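Local coordinates for protein cyclopropane mycolic acid synthase 1 (Mycobacterium tuberculosis, PDB 1KPH) that converts a distal double bond of alpha mycolic acids into a cyclopropane ring, taking the methylene group from S-adenosyl-L-methionine, at residues 255-258 and 259-263. Numbering follows the deposited sequence.
Sequences SEEV and YERYM
Y262 N donates to V258 O at 3.0 Å, and the tyrosine side chain leans on the same carbonyl, its CD1 lying near V258 O at the ring's edge. These residues are the N-cap and first two turns of helix 256-275, the long helix that leads into strand 278-286, and S255 is the N-cap: OG accepts a weak capping bond from V258 N. The i to i+4 ladder then runs on from S255, with Y259 N bonded to S255 O and E260 N to E256 O.

On the inward side V258 and Y262 lie alongside each other and point the same way, V258 CG1 resting 3.9 Å from Y262 CD1. This side of the helix packs on L18, which touches both side chains, and on H15 and, edge-to-face, F22, which meet the Y262 ring. The Y262 side chain is about 8 Å from the bound didecyl-dimethyl-ammonium and about 12 Å from S-adenosyl-L-homocysteine. Y259 packs on K247 and A250 of helix 247-253 and on Q244 of helix 229-245, with M263 CG over the rim of one ring face.

R261, which also touches helix 186-199, forms a long salt bridge with E257, OE1 to R261 NH1 at 3.7 Å. With CG anti to the backbone N (chi1 -169°), a bend at chi2 puts E257 OE1 over one face of the R261 guanidinium, toward its rim, the two planes 71° apart. No N-H points at the oxygen, so the attraction is purely electrostatic. R261 NE is buried without a polar partner, while R261 NH2 sits 3.8 Å from V258 CG2.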
ATOM      1  N   SER A 255     -14.068  20.151  -2.610  1.00 44.27           N
ATOM      2  CA  SER A 255     -15.424  20.536  -2.233  1.00 44.87           C
ATOM      3  C   SER A 255     -15.744  19.876  -0.900  1.00 45.08           C
ATOM      4  O   SER A 255     -15.117  18.883  -0.532  1.00 45.40           O
ATOM      5  CB  SER A 255     -16.424  20.070  -3.295  1.00 44.09           C
ATOM      6  OG  SER A 255     -16.362  18.666  -3.475  1.00 43.56           O
ATOM      7  N   GLU A 256     -16.712  20.419  -0.171  1.00 44.88           N
ATOM      8  CA  GLU A 256     -17.062  19.837   1.116  1.00 45.46           C
ATOM      9  C   GLU A 256     -17.644  18.447   0.905  1.00 44.25           C
ATOM     10  O   GLU A 256     -17.740  17.656   1.840  1.00 43.92           O
ATOM     11  CB  GLU A 256     -18.071  20.713   1.858  1.00 47.23           C
ATOM     12  CG  GLU A 256     -19.506  20.528   1.420  1.00 50.50           C
ATOM     13  CD  GLU A 256     -20.479  21.202   2.363  1.00 52.01           C
ATOM     14  OE1 GLU A 256     -21.700  21.008   2.198  1.00 52.71           O
ATOM     15  OE2 GLU A 256     -20.020  21.929   3.271  1.00 54.25           O
ATOM     16  N   GLU A 257     -18.034  18.154  -0.331  1.00 43.38           N
ATOM     17  CA  GLU A 257     -18.587  16.846  -0.655  1.00 43.01           C
ATOM     18  C   GLU A 257     -17.449  15.824  -0.609  1.00 41.16           C
ATOM     19  O   GLU A 257     -17.619  14.711  -0.106  1.00 39.15           O
ATOM     20  CB  GLU A 257     -19.222  16.876  -2.049  1.00 45.69           C
ATOM     21  CG  GLU A 257     -20.055  15.649  -2.385  1.00 49.14           C
ATOM     22  CD  GLU A 257     -19.483  14.842  -3.537  1.00 51.59           C
ATOM     23  OE1 GLU A 257     -18.364  14.305  -3.394  1.00 53.40           O
ATOM     24  OE2 GLU A 257     -20.154  14.747  -4.587  1.00 51.84           O
ATOM     25  N   VAL A 258     -16.288  16.215  -1.133  1.00 38.85           N
ATOM     26  CA  VAL A 258     -15.115  15.347  -1.141  1.00 36.62           C
ATOM     27  C   VAL A 258     -14.593  15.195   0.281  1.00 34.17           C
ATOM     28  O   VAL A 258     -14.190  14.106   0.688  1.00 34.02           O
ATOM     29  CB  VAL A 258     -13.989  15.924  -2.026  1.00 37.84           C
ATOM     30  CG1 VAL A 258     -12.713  15.110  -1.851  1.00 37.28           C
ATOM     31  CG2 VAL A 258     -14.419  15.908  -3.483  1.00 39.51           C
ATOM     32  N   TYR A 259     -14.602  16.292   1.032  1.00 31.38           N
ATOM     33  CA  TYR A 259     -14.142  16.276   2.417  1.00 30.22           C
ATOM     34  C   TYR A 259     -14.963  15.283   3.243  1.00 30.74           C
ATOM     35  O   TYR A 259     -14.412  14.385   3.885  1.00 28.23           O
ATOM     36  CB  TYR A 259     -14.266  17.673   3.034  1.00 27.50           C
ATOM     37  CG  TYR A 259     -14.096  17.684   4.535  1.00 25.86           C
ATOM     38  CD1 TYR A 259     -12.835  17.558   5.119  1.00 24.17           C
ATOM     39  CD2 TYR A 259     -15.206  17.771   5.375  1.00 23.69           C
ATOM     40  CE1 TYR A 259     -12.687  17.516   6.504  1.00 22.76           C
ATOM     41  CE2 TYR A 259     -15.071  17.729   6.750  1.00 22.30           C
ATOM     42  CZ  TYR A 259     -13.810  17.599   7.312  1.00 23.29           C
ATOM     43  OH  TYR A 259     -13.687  17.538   8.678  1.00 19.44           O
ATOM     44  N   GLU A 260     -16.283  15.460   3.221  1.00 31.61           N
ATOM     45  CA  GLU A 260     -17.203  14.593   3.957  1.00 32.18           C
ATOM     46  C   GLU A 260     -16.990  13.127   3.610  1.00 29.98           C
ATOM     47  O   GLU A 260     -17.004  12.261   4.481  1.00 30.05           O
ATOM     48  CB  GLU A 260     -18.656  14.967   3.646  1.00 35.46           C
ATOM     49  CG  GLU A 260     -19.079  16.337   4.149  1.00 40.34           C
ATOM     50  CD  GLU A 260     -18.900  16.484   5.645  1.00 43.23           C
ATOM     51  OE1 GLU A 260     -19.405  15.621   6.396  1.00 45.16           O
ATOM     52  OE2 GLU A 260     -18.255  17.465   6.068  1.00 44.41           O
ATOM     53  N   ARG A 261     -16.804  12.857   2.327  1.00 29.74           N
ATOM     54  CA  ARG A 261     -16.595  11.497   1.863  1.00 29.86           C
ATOM     55  C   ARG A 261     -15.311  10.915   2.452  1.00 28.45           C
ATOM     56  O   ARG A 261     -15.301   9.788   2.944  1.00 28.32           O
ATOM     57  CB  ARG A 261     -16.537  11.476   0.336  1.00 31.97           C
ATOM     58  CG  ARG A 261     -16.479  10.086  -0.274  1.00 36.27           C
ATOM     59  CD  ARG A 261     -16.769  10.152  -1.762  1.00 39.16           C
ATOM     60  NE  ARG A 261     -15.831  11.030  -2.452  1.00 43.27           N
ATOM     61  CZ  ARG A 261     -15.958  11.416  -3.717  1.00 44.69           C
ATOM     62  NH1 ARG A 261     -16.991  11.005  -4.439  1.00 45.02           N
ATOM     63  NH2 ARG A 261     -15.048  12.213  -4.263  1.00 45.15           N
ATOM     64  N   TYR A 262     -14.228  11.683   2.410  1.00 26.79           N
ATOM     65  CA  TYR A 262     -12.968  11.193   2.948  1.00 26.33           C
ATOM     66  C   TYR A 262     -12.958  11.031   4.462  1.00 24.40           C
ATOM     67  O   TYR A 262     -12.312  10.124   4.982  1.00 25.52           O
ATOM     68  CB  TYR A 262     -11.803  12.074   2.491  1.00 23.74           C
ATOM     69  CG  TYR A 262     -11.240  11.608   1.169  1.00 25.24           C
ATOM     70  CD1 TYR A 262     -11.966  11.763  -0.010  1.00 23.22           C
ATOM     71  CD2 TYR A 262     -10.021  10.929   1.108  1.00 25.05           C
ATOM     72  CE1 TYR A 262     -11.501  11.254  -1.214  1.00 24.08           C
ATOM     73  CE2 TYR A 262      -9.545  10.412  -0.096  1.00 26.11           C
ATOM     74  CZ  TYR A 262     -10.294  10.580  -1.252  1.00 25.68           C
ATOM     75  OH  TYR A 262      -9.843  10.076  -2.446  1.00 25.60           O
ATOM     76  N   MET A 263     -13.669  11.895   5.179  1.00 24.92           N
ATOM     77  CA  MET A 263     -13.716  11.756   6.630  1.00 24.05           C
ATOM     78  C   MET A 263     -14.475  10.469   6.953  1.00 23.35           C
ATOM     79  O   MET A 263     -14.067   9.689   7.813  1.00 22.41           O
ATOM     80  CB  MET A 263     -14.425  12.951   7.274  1.00 26.40           C
ATOM     81  CG  MET A 263     -13.589  14.220   7.355  1.00 27.32           C
ATOM     82  SD  MET A 263     -12.088  14.007   8.353  1.00 27.95           S
ATOM     83  CE  MET A 263     -12.794  13.811  10.009  1.00 24.92           C
TER